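PDB 1YLL: HutD family protein from Pseudomonas aeruginosa, which is of unknown function but belongs to the cupin-clan HutD family, whose name suggests a probable link with histidine utilisation. Local coordinates for residues Thr141-Ala146 against Val193-Leu198; Leu6-Ala11 against Asp167-Glu172; Gly24-Ile29 against Ser45-Gly50. All blocks are in the same frame, centred on the assembly; numbering follows the deposited sequence.

Contact 1 of 3, residues Thr141-Ala146 against Val193-Leu198; sequences TLLLFA and VELDSL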
ATOM      1  N   THR D 141     -14.170  -9.983  12.474  1.00 17.18           N
ATOM      2  CA  THR D 141     -14.519  -8.570  12.565  1.00 17.39           C
ATOM      3  C   THR D 141     -13.386  -7.762  13.175  1.00 16.28           C
ATOM      4  O   THR D 141     -12.824  -8.167  14.200  1.00 16.93           O
ATOM      5  CB  THR D 141     -15.781  -8.360  13.413  1.00 20.02           C
ATOM      6  OG1 THR D 141     -16.921  -8.872  12.704  1.00 24.24           O
ATOM      7  CG2 THR D 141     -15.999  -6.864  13.691  1.00 18.28           C
ATOM      8  N   LEU D 142     -13.008  -6.672  12.512  1.00 14.70           N
ATOM      9  CA  LEU D 142     -11.992  -5.771  13.044  1.00 15.58           C
ATOM     10  C   LEU D 142     -12.528  -4.338  13.094  1.00 15.25           C
ATOM     11  O   LEU D 142     -13.027  -3.813  12.109  1.00 15.46           O
ATOM     12  CB  LEU D 142     -10.677  -5.797  12.229  1.00 15.36           C
ATOM     13  CG  LEU D 142      -9.711  -4.627  12.564  1.00 16.95           C
ATOM     14  CD1 LEU D 142      -9.161  -4.790  13.981  1.00 18.44           C
ATOM     15  CD2 LEU D 142      -8.541  -4.554  11.602  1.00 15.55           C
ATOM     16  N   LEU D 143     -12.457  -3.714  14.270  1.00 12.81           N
ATOM     17  CA  LEU D 143     -12.835  -2.326  14.401  1.00 13.91           C
ATOM     18  C   LEU D 143     -11.499  -1.669  14.777  1.00 13.43           C
ATOM     19  O   LEU D 143     -10.853  -2.057  15.754  1.00 14.92           O
ATOM     20  CB  LEU D 143     -13.860  -2.143  15.531  1.00 14.54           C
ATOM     21  CG  LEU D 143     -15.137  -2.955  15.324  1.00 19.81           C
ATOM     22  CD1 LEU D 143     -15.981  -2.973  16.594  1.00 22.55           C
ATOM     23  CD2 LEU D 143     -15.881  -2.343  14.155  1.00 23.26           C
ATOM     24  N   LEU D 144     -11.039  -0.702  13.984  1.00 11.46           N
ATOM     25  CA  LEU D 144      -9.754  -0.065  14.283  1.00 13.78           C
ATOM     26  C   LEU D 144     -10.021   1.427  14.482  1.00 14.75           C
ATOM     27  O   LEU D 144     -10.280   2.156  13.526  1.00 13.63           O
ATOM     28  CB  LEU D 144      -8.769  -0.310  13.118  1.00 13.05           C
ATOM     29  CG  LEU D 144      -7.301   0.038  13.319  1.00 17.71           C
ATOM     30  CD1 LEU D 144      -7.154   1.523  13.503  1.00 19.70           C
ATOM     31  CD2 LEU D 144      -6.716  -0.701  14.532  1.00 16.49           C
ATOM     32  N   PHE D 145     -10.010   1.859  15.742  1.00 13.01           N
ATOM     33  CA  PHE D 145     -10.329   3.228  16.108  1.00 13.66           C
ATOM     34  C   PHE D 145      -9.071   4.067  16.227  1.00 13.16           C
ATOM     35  O   PHE D 145      -8.142   3.658  16.888  1.00 12.69           O
ATOM     36  CB  PHE D 145     -11.024   3.216  17.466  1.00 14.15           C
ATOM     37  CG  PHE D 145     -11.319   4.589  18.015  1.00 11.21           C
ATOM     38  CD1 PHE D 145     -12.407   5.313  17.557  1.00 12.88           C
ATOM     39  CD2 PHE D 145     -10.501   5.136  19.018  1.00 13.57           C
ATOM     40  CE1 PHE D 145     -12.698   6.574  18.088  1.00 13.27           C
ATOM     41  CE2 PHE D 145     -10.786   6.405  19.565  1.00 14.69           C
ATOM     42  CZ  PHE D 145     -11.865   7.112  19.109  1.00 14.10           C
ATOM     43  N   ALA D 146      -9.022   5.225  15.562  1.00 15.41           N
ATOM     44  CA  ALA D 146      -7.841   6.086  15.660  1.00 15.70           C
ATOM     45  C   ALA D 146      -8.099   7.189  16.667  1.00 16.46           C
ATOM     46  O   ALA D 146      -9.043   7.951  16.489  1.00 19.80           O
ATOM     47  CB  ALA D 146      -7.535   6.722  14.287  1.00 18.81           C
ATOM     48  N   VAL D 193      -9.823  -3.513  17.931  1.00 11.22           N
ATOM     49  CA  VAL D 193     -10.847  -4.354  18.575  1.00 10.98           C
ATOM     50  C   VAL D 193     -11.183  -5.494  17.597  1.00 11.13           C
ATOM     51  O   VAL D 193     -11.580  -5.221  16.467  1.00 13.61           O
ATOM     52  CB  VAL D 193     -12.111  -3.536  18.871  1.00 12.78           C
ATOM     53  CG1 VAL D 193     -13.201  -4.451  19.457  1.00 14.64           C
ATOM     54  CG2 VAL D 193     -11.787  -2.464  19.904  1.00 14.40           C
ATOM     55  N   GLU D 194     -11.023  -6.751  18.021  1.00 10.90           N
ATOM     56  CA  GLU D 194     -11.309  -7.875  17.129  1.00 12.55           C
ATOM     57  C   GLU D 194     -12.367  -8.729  17.788  1.00 13.82           C
ATOM     58  O   GLU D 194     -12.314  -8.962  18.999  1.00 14.21           O
ATOM     59  CB  GLU D 194     -10.013  -8.658  16.825  1.00 15.03           C
ATOM     60  CG  GLU D 194      -8.995  -7.713  16.150  1.00 19.28           C
ATOM     61  CD  GLU D 194      -7.550  -8.187  16.160  1.00 25.05           C
ATOM     62  OE1 GLU D 194      -6.634  -7.342  16.452  1.00 26.21           O
ATOM     63  OE2 GLU D 194      -7.333  -9.374  15.851  1.00 24.76           O
ATOM     64  N   LEU D 195     -13.329  -9.160  16.984  1.00 14.91           N
ATOM     65  CA  LEU D 195     -14.436  -9.969  17.466  1.00 14.99           C
ATOM     66  C   LEU D 195     -14.623 -11.175  16.545  1.00 18.84           C
ATOM     67  O   LEU D 195     -14.335 -11.107  15.352  1.00 17.90           O
ATOM     68  CB  LEU D 195     -15.723  -9.126  17.446  1.00 17.87           C
ATOM     69  CG  LEU D 195     -15.747  -7.952  18.445  1.00 16.75           C
ATOM     70  CD1 LEU D 195     -16.423  -6.727  17.847  1.00 14.31           C
ATOM     71  CD2 LEU D 195     -16.504  -8.386  19.673  1.00 20.08           C
ATOM     72  N   ASP D 196     -15.073 -12.274  17.134  1.00 19.25           N
ATOM     73  CA  ASP D 196     -15.397 -13.481  16.386  1.00 20.26           C
ATOM     74  C   ASP D 196     -16.706 -13.967  16.951  1.00 20.91           C
ATOM     75  O   ASP D 196     -16.976 -13.807  18.139  1.00 23.76           O
ATOM     76  CB  ASP D 196     -14.327 -14.536  16.543  1.00 22.00           C
ATOM     77  CG  ASP D 196     -13.239 -14.387  15.509  1.00 25.59           C
ATOM     78  OD1 ASP D 196     -13.581 -14.369  14.306  1.00 26.23           O
ATOM     79  OD2 ASP D 196     -12.063 -14.301  15.908  1.00 28.00           O
ATOM     80  N   SER D 197     -17.513 -14.558  16.084  1.00 19.65           N
ATOM     81  CA  SER D 197     -18.842 -15.020  16.452  1.00 20.83           C
ATOM     82  C   SER D 197     -18.923 -16.488  16.800  1.00 21.15           C
ATOM     83  O   SER D 197     -18.232 -17.321  16.215  1.00 22.63           O
ATOM     84  CB  SER D 197     -19.813 -14.762  15.307  1.00 23.10           C
ATOM     85  OG  SER D 197     -19.813 -13.389  14.953  1.00 30.75           O
ATOM     86  N   LEU D 198     -19.802 -16.792  17.743  1.00 20.31           N
ATOM     87  CA  LEU D 198     -20.011 -18.169  18.135  1.00 22.73           C
ATOM     88  C   LEU D 198     -20.474 -18.910  16.901  1.00 24.29           C
ATOM     89  O   LEU D 198     -21.326 -18.430  16.173  1.00 23.71           O
ATOM     90  CB  LEU D 198     -21.095 -18.244  19.207  1.00 24.44           C
ATOM     91  CG  LEU D 198     -21.668 -19.650  19.386  1.00 23.79           C
ATOM     92  CD1 LEU D 198     -20.612 -20.531  20.010  1.00 24.35           C
ATOM     93  CD2 LEU D 198     -22.946 -19.574  20.271  1.00 27.09           C
TER
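Leu143 and Val193 pair directly across two antiparallel strands, their CB atoms 4.0 Å apart and their backbones joined in both directions. The Leu143 N to Val193 O bond, at 2.8 Å, is almost straight (176°). One hydrogen-bonded pair further along, Thr141 N and Leu195 O close a ring with Leu195 N and Thr141 O. These four apolar or half-apolar side chains share one face of the sheet, and there the packing is dense: CD1 of Leu143 reaches diagonally to CD1 of Leu195 at 4.0 Å, while CG2 of Thr141 approaches that same methyl at 4.2 Å. Trp42 and Leu44 of strand 42-49 cover this face by touching Leu143, with Trp42 also against Leu195.

The other face carries the non-hydrogen-bonded pair Leu142 and Glu194, also buried and close, whose side chains run alongside each other. The CG of Leu142 stands anti to its backbone nitrogen (chi1 167°), which carries CD1 to within 3.6 Å of Glu194 CG. Beyond that carbon the glutamate continues extended, and its OE1 forms a salt bridge with Arg123 of the second subunit, so this face borders a subunit interface.

The loose part is the end past Leu195. Asp196 and Ser197 are partly exposed and leave strand 141-146 behind; Asp196 OD1 instead takes a hydrogen bond from Ser140 N, and Ser197 O accepts one from Arg121 of the second subunit. Strands 141-146 and 187-197 are central neighbours in a five-stranded antiparallel sheet, flanked by 168-171 and 120-129, consistent with one cupin-like half of a HutD protein.

Contact 2 of 3, residues Leu6-Ala11 against Asp167-Glu172; sequences LRILRA and DCLCAE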
ATOM      1  N   LEU D   6     -15.723  -3.708   4.016  1.00 39.28           N
ATOM      2  CA  LEU D   6     -14.820  -2.774   4.677  1.00 34.94           C
ATOM      3  C   LEU D   6     -15.214  -1.310   4.474  1.00 32.24           C
ATOM      4  O   LEU D   6     -15.329  -0.844   3.348  1.00 31.93           O
ATOM      5  CB  LEU D   6     -13.401  -3.008   4.175  1.00 36.16           C
ATOM      6  CG  LEU D   6     -12.307  -2.286   4.947  1.00 36.08           C
ATOM      7  CD1 LEU D   6     -12.193  -0.843   4.497  1.00 36.67           C
ATOM      8  CD2 LEU D   6     -12.630  -2.390   6.436  1.00 38.20           C
ATOM      9  N   ARG D   7     -15.407  -0.586   5.573  0.50 29.17           N
ATOM     10  CA  ARG D   7     -15.794   0.816   5.492  0.50 28.27           C
ATOM     11  C   ARG D   7     -15.075   1.598   6.578  0.50 26.12           C
ATOM     12  O   ARG D   7     -14.756   1.057   7.639  0.50 23.98           O
ATOM     13  CB  ARG D   7     -17.306   0.959   5.699  0.51 31.81           C
ATOM     14  CG  ARG D   7     -18.180   0.237   4.676  0.58 35.49           C
ATOM     15  CD  ARG D   7     -18.144   0.918   3.319  0.38 39.23           C
ATOM     16  NE  ARG D   7     -19.191   0.428   2.422  0.44 42.01           N
ATOM     17  CZ  ARG D   7     -19.307  -0.831   2.006  0.52 43.59           C
ATOM     18  NH1 ARG D   7     -18.436  -1.748   2.401  0.53 44.78           N
ATOM     19  NH2 ARG D   7     -20.296  -1.174   1.194  0.54 44.30           N
ATOM     20  N   ILE D   8     -14.790   2.862   6.303  1.00 23.85           N
ATOM     21  CA  ILE D   8     -14.157   3.697   7.300  1.00 21.97           C
ATOM     22  C   ILE D   8     -15.239   4.629   7.781  1.00 21.31           C
ATOM     23  O   ILE D   8     -15.834   5.386   6.989  1.00 20.64           O
ATOM     24  CB  ILE D   8     -12.953   4.459   6.745  1.00 21.82           C
ATOM     25  CG1 ILE D   8     -11.851   3.455   6.363  1.00 24.82           C
ATOM     26  CG2 ILE D   8     -12.408   5.411   7.802  1.00 23.63           C
ATOM     27  CD1 ILE D   8     -10.584   4.089   5.822  1.00 26.89           C
ATOM     28  N   LEU D   9     -15.532   4.543   9.080  1.00 18.54           N
ATOM     29  CA  LEU D   9     -16.575   5.363   9.673  1.00 18.25           C
ATOM     30  C   LEU D   9     -15.964   6.688  10.087  1.00 18.79           C
ATOM     31  O   LEU D   9     -14.890   6.724  10.672  1.00 21.22           O
ATOM     32  CB  LEU D   9     -17.188   4.632  10.892  1.00 17.49           C
ATOM     33  CG  LEU D   9     -17.674   3.220  10.508  1.00 16.67           C
ATOM     34  CD1 LEU D   9     -18.084   2.443  11.750  1.00 17.92           C
ATOM     35  CD2 LEU D   9     -18.817   3.324   9.492  1.00 21.78           C
ATOM     36  N   ARG D  10     -16.626   7.788   9.742  1.00 19.18           N
ATOM     37  CA  ARG D  10     -16.090   9.087  10.082  1.00 19.71           C
ATOM     38  C   ARG D  10     -16.722   9.704  11.318  1.00 16.32           C
ATOM     39  O   ARG D  10     -17.934   9.782  11.443  1.00 18.92           O
ATOM     40  CB  ARG D  10     -16.248  10.024   8.881  1.00 20.09           C
ATOM     41  CG  ARG D  10     -15.665   9.412   7.611  1.00 22.81           C
ATOM     42  CD  ARG D  10     -14.146   9.366   7.655  1.00 22.15           C
ATOM     43  NE  ARG D  10     -13.603   8.673   6.483  1.00 20.22           N
ATOM     44  CZ  ARG D  10     -12.313   8.416   6.288  1.00 18.46           C
ATOM     45  NH1 ARG D  10     -11.934   7.779   5.191  1.00 18.94           N
ATOM     46  NH2 ARG D  10     -11.402   8.810   7.174  1.00 19.65           N
ATOM     47  N   ALA D  11     -15.870  10.188  12.200  1.00 19.36           N
ATOM     48  CA  ALA D  11     -16.316  10.779  13.451  1.00 20.94           C
ATOM     49  C   ALA D  11     -17.289  11.926  13.219  1.00 24.09           C
ATOM     50  O   ALA D  11     -18.247  12.078  13.966  1.00 22.09           O
ATOM     51  CB  ALA D  11     -15.127  11.245  14.253  1.00 21.76           C
ATOM     52  N   ASP D 167     -11.783   8.588  13.805  1.00 18.44           N
ATOM     53  CA  ASP D 167     -12.415   7.807  12.733  1.00 16.55           C
ATOM     54  C   ASP D 167     -12.187   6.324  13.086  1.00 16.90           C
ATOM     55  O   ASP D 167     -11.277   5.988  13.850  1.00 17.19           O
ATOM     56  CB  ASP D 167     -11.769   8.068  11.371  1.00 18.61           C
ATOM     57  CG  ASP D 167     -12.105   9.452  10.805  1.00 20.04           C
ATOM     58  OD1 ASP D 167     -11.491   9.817   9.774  1.00 20.05           O
ATOM     59  OD2 ASP D 167     -12.971  10.169  11.362  1.00 21.20           O
ATOM     60  N   CYS D 168     -12.970   5.445  12.478  1.00 15.17           N
ATOM     61  CA  CYS D 168     -12.853   4.031  12.792  1.00 15.27           C
ATOM     62  C   CYS D 168     -13.081   3.107  11.597  1.00 15.86           C
ATOM     63  O   CYS D 168     -14.104   3.170  10.939  1.00 16.19           O
ATOM     64  CB  CYS D 168     -13.852   3.704  13.907  1.00 15.93           C
ATOM     65  SG  CYS D 168     -13.824   1.997  14.629  1.00 16.51           S
ATOM     66  N   LEU D 169     -12.116   2.250  11.326  1.00 15.83           N
ATOM     67  CA  LEU D 169     -12.290   1.289  10.259  1.00 18.43           C
ATOM     68  C   LEU D 169     -13.211   0.208  10.797  1.00 18.96           C
ATOM     69  O   LEU D 169     -13.085  -0.191  11.947  1.00 17.26           O
ATOM     70  CB  LEU D 169     -10.974   0.632   9.905  1.00 19.33           C
ATOM     71  CG  LEU D 169     -11.192  -0.525   8.923  1.00 22.19           C
ATOM     72  CD1 LEU D 169     -10.873  -0.027   7.529  1.00 27.29           C
ATOM     73  CD2 LEU D 169     -10.340  -1.704   9.266  1.00 26.08           C
ATOM     74  N   CYS D 170     -14.158  -0.251   9.986  1.00 18.10           N
ATOM     75  CA  CYS D 170     -15.026  -1.346  10.430  1.00 19.21           C
ATOM     76  C   CYS D 170     -14.966  -2.394   9.334  1.00 21.08           C
ATOM     77  O   CYS D 170     -15.403  -2.121   8.213  1.00 24.23           O
ATOM     78  CB  CYS D 170     -16.481  -0.884  10.607  1.00 23.25           C
ATOM     79  SG  CYS D 170     -17.646  -2.239  11.148  1.00 32.21           S
ATOM     80  N   ALA D 171     -14.394  -3.562   9.629  1.00 18.81           N
ATOM     81  CA  ALA D 171     -14.321  -4.656   8.657  1.00 21.70           C
ATOM     82  C   ALA D 171     -15.060  -5.871   9.220  1.00 21.56           C
ATOM     83  O   ALA D 171     -14.758  -6.364  10.310  1.00 21.15           O
ATOM     84  CB  ALA D 171     -12.868  -5.022   8.351  1.00 19.89           C
ATOM     85  N   GLU D 172     -16.035  -6.363   8.471  1.00 22.69           N
ATOM     86  CA  GLU D 172     -16.811  -7.497   8.946  1.00 23.98           C
ATOM     87  C   GLU D 172     -16.814  -8.601   7.911  1.00 23.24           C
ATOM     88  O   GLU D 172     -16.566  -8.342   6.747  1.00 24.47           O
ATOM     89  CB  GLU D 172     -18.265  -7.082   9.209  1.00 27.04           C
ATOM     90  CG  GLU D 172     -18.571  -6.537  10.585  1.00 31.69           C
ATOM     91  CD  GLU D 172     -20.051  -6.206  10.726  1.00 33.30           C
ATOM     92  OE1 GLU D 172     -20.515  -5.290  10.021  1.00 34.99           O
ATOM     93  OE2 GLU D 172     -20.745  -6.869  11.529  1.00 37.52           O
TER
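Asp167 grips the run of chain that follows strand 6-9 with both carboxylate oxygens, each in a different way. Its OD2 accepts the backbone N-H of Ala11 at 3.0 Å, nearly straight at the hydrogen (172°) and on the anti side but tilted out of the carboxylate plane, whereas OD1 forms a salt bridge with Arg10 NH2 at 2.8 Å. The two charged planes stand 81° apart: OD1 lies at the edge of the guanidinium, close to its plane, yet the arginine nitrogen comes to OD1 from above the carboxylate. A bend at chi2 (-71°) folds the arginine back over its own strand, laying the guanidinium centre on CG2 of Ile8, 3.4 Å from the plane. Second partners fix both ends of the salt bridge, since Arg10 NH2 also donates to Gln162 O and Asp167 OD1 accepts from Ala164 N.

Next to this polar clasp the backbones form a regular antiparallel ladder, in which Arg7 pairs with Cys170 and Leu9 with Cys168 through reciprocal hydrogen bonds. Strand 6-9 thereby becomes an outermost strand of the five-stranded sheet, probably that of the C-terminal cupin-like half, although it comes from the very start of the chain.

On one face of the ladder, Ile8 CG1 rests on Leu169 CD1 at 3.8 Å, and Leu6 shares this face with Leu169 and Ala171, though its exact fit is doubtful. On the other, Leu9 CD1 meets Cys170 CB at 3.9 Å, and Leu9 CB lies 3.4 Å from Cys168 O. Leu9 also touches Ile29 and Ala30 of strand 24-31.

Contact 3 of 3, residues Gly24-Ile29 against Ser45-Gly50; sequences GSTEEI and SIADVG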
ATOM      1  N   GLY D  24     -24.073  13.287  30.681  1.00 26.15           N
ATOM      2  CA  GLY D  24     -23.232  12.956  29.535  1.00 22.84           C
ATOM      3  C   GLY D  24     -23.966  12.635  28.239  1.00 20.78           C
ATOM      4  O   GLY D  24     -25.156  12.898  28.089  1.00 19.63           O
ATOM      5  N   SER D  25     -23.249  12.059  27.284  1.00 18.63           N
ATOM      6  CA  SER D  25     -23.882  11.717  26.021  1.00 18.40           C
ATOM      7  C   SER D  25     -23.092  10.590  25.392  1.00 18.57           C
ATOM      8  O   SER D  25     -21.948  10.348  25.754  1.00 19.60           O
ATOM      9  CB  SER D  25     -23.895  12.925  25.083  1.00 18.07           C
ATOM     10  OG  SER D  25     -22.583  13.389  24.844  1.00 24.66           O
ATOM     11  N   THR D  26     -23.710   9.902  24.448  1.00 13.74           N
ATOM     12  CA  THR D  26     -23.022   8.825  23.803  1.00 16.14           C
ATOM     13  C   THR D  26     -23.093   8.939  22.306  1.00 15.04           C
ATOM     14  O   THR D  26     -24.147   9.260  21.758  1.00 13.95           O
ATOM     15  CB  THR D  26     -23.609   7.479  24.208  1.00 18.57           C
ATOM     16  OG1 THR D  26     -23.397   7.301  25.614  1.00 21.14           O
ATOM     17  CG2 THR D  26     -22.890   6.342  23.464  1.00 18.05           C
ATOM     18  N   GLU D  27     -21.959   8.679  21.660  1.00 13.13           N
ATOM     19  CA  GLU D  27     -21.890   8.674  20.196  1.00 14.78           C
ATOM     20  C   GLU D  27     -21.625   7.223  19.745  1.00 14.32           C
ATOM     21  O   GLU D  27     -20.521   6.715  19.927  1.00 14.15           O
ATOM     22  CB  GLU D  27     -20.756   9.579  19.688  1.00 18.82           C
ATOM     23  CG  GLU D  27     -20.997  11.072  19.920  1.00 24.07           C
ATOM     24  CD  GLU D  27     -19.926  11.958  19.286  1.00 27.20           C
ATOM     25  OE1 GLU D  27     -18.836  11.451  18.939  1.00 33.02           O
ATOM     26  OE2 GLU D  27     -20.169  13.172  19.156  1.00 31.74           O
ATOM     27  N   GLU D  28     -22.626   6.560  19.177  1.00 14.01           N
ATOM     28  CA  GLU D  28     -22.444   5.179  18.725  1.00 14.23           C
ATOM     29  C   GLU D  28     -21.683   5.143  17.439  1.00 13.87           C
ATOM     30  O   GLU D  28     -22.065   5.770  16.442  1.00 16.48           O
ATOM     31  CB  GLU D  28     -23.795   4.463  18.550  1.00 15.81           C
ATOM     32  CG  GLU D  28     -23.638   3.004  18.045  1.00 15.80           C
ATOM     33  CD  GLU D  28     -24.927   2.181  18.159  1.00 20.61           C
ATOM     34  OE1 GLU D  28     -25.223   1.416  17.224  1.00 22.05           O
ATOM     35  OE2 GLU D  28     -25.623   2.276  19.181  1.00 20.78           O
ATOM     36  N   ILE D  29     -20.591   4.396  17.440  1.00 12.51           N
ATOM     37  CA  ILE D  29     -19.771   4.261  16.247  1.00 13.63           C
ATOM     38  C   ILE D  29     -20.322   3.162  15.354  1.00 15.77           C
ATOM     39  O   ILE D  29     -20.486   3.355  14.142  1.00 16.56           O
ATOM     40  CB  ILE D  29     -18.311   3.919  16.646  1.00 12.96           C
ATOM     41  CG1 ILE D  29     -17.724   5.086  17.461  1.00 15.37           C
ATOM     42  CG2 ILE D  29     -17.466   3.638  15.394  1.00 15.13           C
ATOM     43  CD1 ILE D  29     -16.353   4.790  18.028  1.00 17.78           C
ATOM     44  N   SER D  45     -18.610   2.624  21.001  1.00 11.43           N
ATOM     45  CA  SER D  45     -19.078   3.999  21.113  1.00 11.93           C
ATOM     46  C   SER D  45     -18.078   4.877  21.853  1.00 11.65           C
ATOM     47  O   SER D  45     -17.137   4.378  22.478  1.00 11.94           O
ATOM     48  CB  SER D  45     -20.388   4.028  21.911  1.00 11.30           C
ATOM     49  OG  SER D  45     -20.189   3.475  23.226  1.00 17.39           O
ATOM     50  N   ILE D  46     -18.310   6.190  21.756  1.00 13.00           N
ATOM     51  CA  ILE D  46     -17.515   7.178  22.476  1.00 13.28           C
ATOM     52  C   ILE D  46     -18.530   7.879  23.367  1.00 16.85           C
ATOM     53  O   ILE D  46     -19.614   8.224  22.911  1.00 19.39           O
ATOM     54  CB  ILE D  46     -16.942   8.249  21.562  1.00 17.61           C
ATOM     55  CG1 ILE D  46     -15.882   7.670  20.651  1.00 20.38           C
ATOM     56  CG2 ILE D  46     -16.343   9.381  22.413  1.00 22.61           C
ATOM     57  CD1 ILE D  46     -15.673   8.642  19.488  1.00 19.84           C
ATOM     58  N   ALA D  47     -18.217   8.082  24.633  1.00 18.87           N
ATOM     59  CA  ALA D  47     -19.174   8.779  25.483  1.00 19.30           C
ATOM     60  C   ALA D  47     -18.503   9.991  26.095  1.00 21.72           C
ATOM     61  O   ALA D  47     -17.275  10.042  26.215  1.00 20.25           O
ATOM     62  CB  ALA D  47     -19.711   7.858  26.576  1.00 23.42           C
ATOM     63  N   ASP D  48     -19.319  10.999  26.393  1.00 21.86           N
ATOM     64  CA  ASP D  48     -18.845  12.198  27.062  1.00 22.90           C
ATOM     65  C   ASP D  48     -19.414  12.047  28.446  1.00 22.96           C
ATOM     66  O   ASP D  48     -20.592  11.729  28.605  1.00 23.54           O
ATOM     67  CB  ASP D  48     -19.391  13.459  26.409  1.00 27.86           C
ATOM     68  CG  ASP D  48     -18.657  13.808  25.143  1.00 32.66           C
ATOM     69  OD1 ASP D  48     -18.057  12.887  24.558  1.00 35.44           O
ATOM     70  OD2 ASP D  48     -18.682  14.986  24.727  1.00 36.76           O
ATOM     71  N   VAL D  49     -18.580  12.223  29.459  1.00 18.81           N
ATOM     72  CA  VAL D  49     -19.071  12.099  30.811  1.00 20.02           C
ATOM     73  C   VAL D  49     -18.738  13.449  31.402  1.00 18.27           C
ATOM     74  O   VAL D  49     -17.567  13.766  31.590  1.00 19.20           O
ATOM     75  CB  VAL D  49     -18.333  10.998  31.571  1.00 20.59           C
ATOM     76  CG1 VAL D  49     -18.962  10.809  32.935  1.00 21.78           C
ATOM     77  CG2 VAL D  49     -18.372   9.703  30.771  1.00 25.18           C
ATOM     78  N   GLY D  50     -19.779  14.232  31.664  1.00 21.00           N
ATOM     79  CA  GLY D  50     -19.594  15.583  32.171  1.00 22.23           C
ATOM     80  C   GLY D  50     -19.665  15.733  33.666  1.00 22.95           C
ATOM     81  O   GLY D  50     -19.205  16.746  34.202  1.00 23.03           O
TER
HETATM   82  O   HOH W   1     -21.635   4.425  25.733  1.00 31.28           O
HETATM   83  O   HOH W   2     -20.447  14.543  22.293  1.00 40.91           O
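Thr26 and Ser45 lie diagonally across an antiparallel hairpin and touch through carbon: the threonine CG2 is 3.7 Å from the serine CB. With OG1 placed beside its own backbone nitrogen (chi1 -64°), Thr26 turns that methyl toward Ser45 and sets the hydroxyl next to Ala47 CB. The serine hydroxyl stands between its backbone nitrogen and carbonyl carbon (chi1 59°), well placed for a water that binds Ser45 OG at 3.0 Å and Thr26 OG1 more weakly. Thr26 OG1 has a firmer partner in Trp19 NE1. Glu28 shares this face, but its carboxylate is drawn off into salt bridges with Arg31 and Arg43.

The opposite face holds Ser25, Glu27, Ile46 and Asp48. Ser25 OG lies 3.6 Å from Asp48 CB and so meets the aspartate by its methylene. OD1 of Asp48 forms a salt bridge with Arg109, while OD2 is turned toward a second water, which lies weakly between it and Glu27 OE2. Glu27 is extended beyond CG, and its OE1 makes a long, weak ion pair with Arg109. Further along, Ile29 CD1 packs on Ile46 CG1 at 3.9 Å, and Phe145 touches both isoleucines.

Backbone bonds hold the frame: Ser25 pairs with Asp48 and Glu27 with Ile46, the Glu27 N to Ile46 O bond being short at 2.7 Å and close to straight (173°). At the non-hydrogen-bonded pair Gly24-Val49, Gly24 CA comes within 3.1 Å of Asp48 O, where a side chain would clash. The hairpin belongs to the six-stranded sheet, consistent with the N-terminal cupin-like half. Two acidic side chains on one face would probably repel each other at close range; Glu27 OE2 and Asp48 OD1 stay 5.8 Å apart, and Arg109, bound firmly to Asp48 alone, would probably offset their charge in part.

In the fold
The chain begins with Leu6-Ala11, which must wait some 155 residues for its partner, so contact 2 closes by far the longest of the three loops. Contact 3 lies wholly within that loop and closes early, as a local hairpin in the six-stranded sheet. Contact 1 opens at Thr141-Ala146, still inside the loop of contact 2, but closes only at Val193-Leu198, so the two cross. Strands 141-146 and 168-171 are neighbours in the five-stranded sheet and join contacts 1 and 2 directly. Phe145 against Ile29 and Ile46, and Leu9 and Cys168 against Ile29, bring contact 3 to that sheet and tie the two halves together.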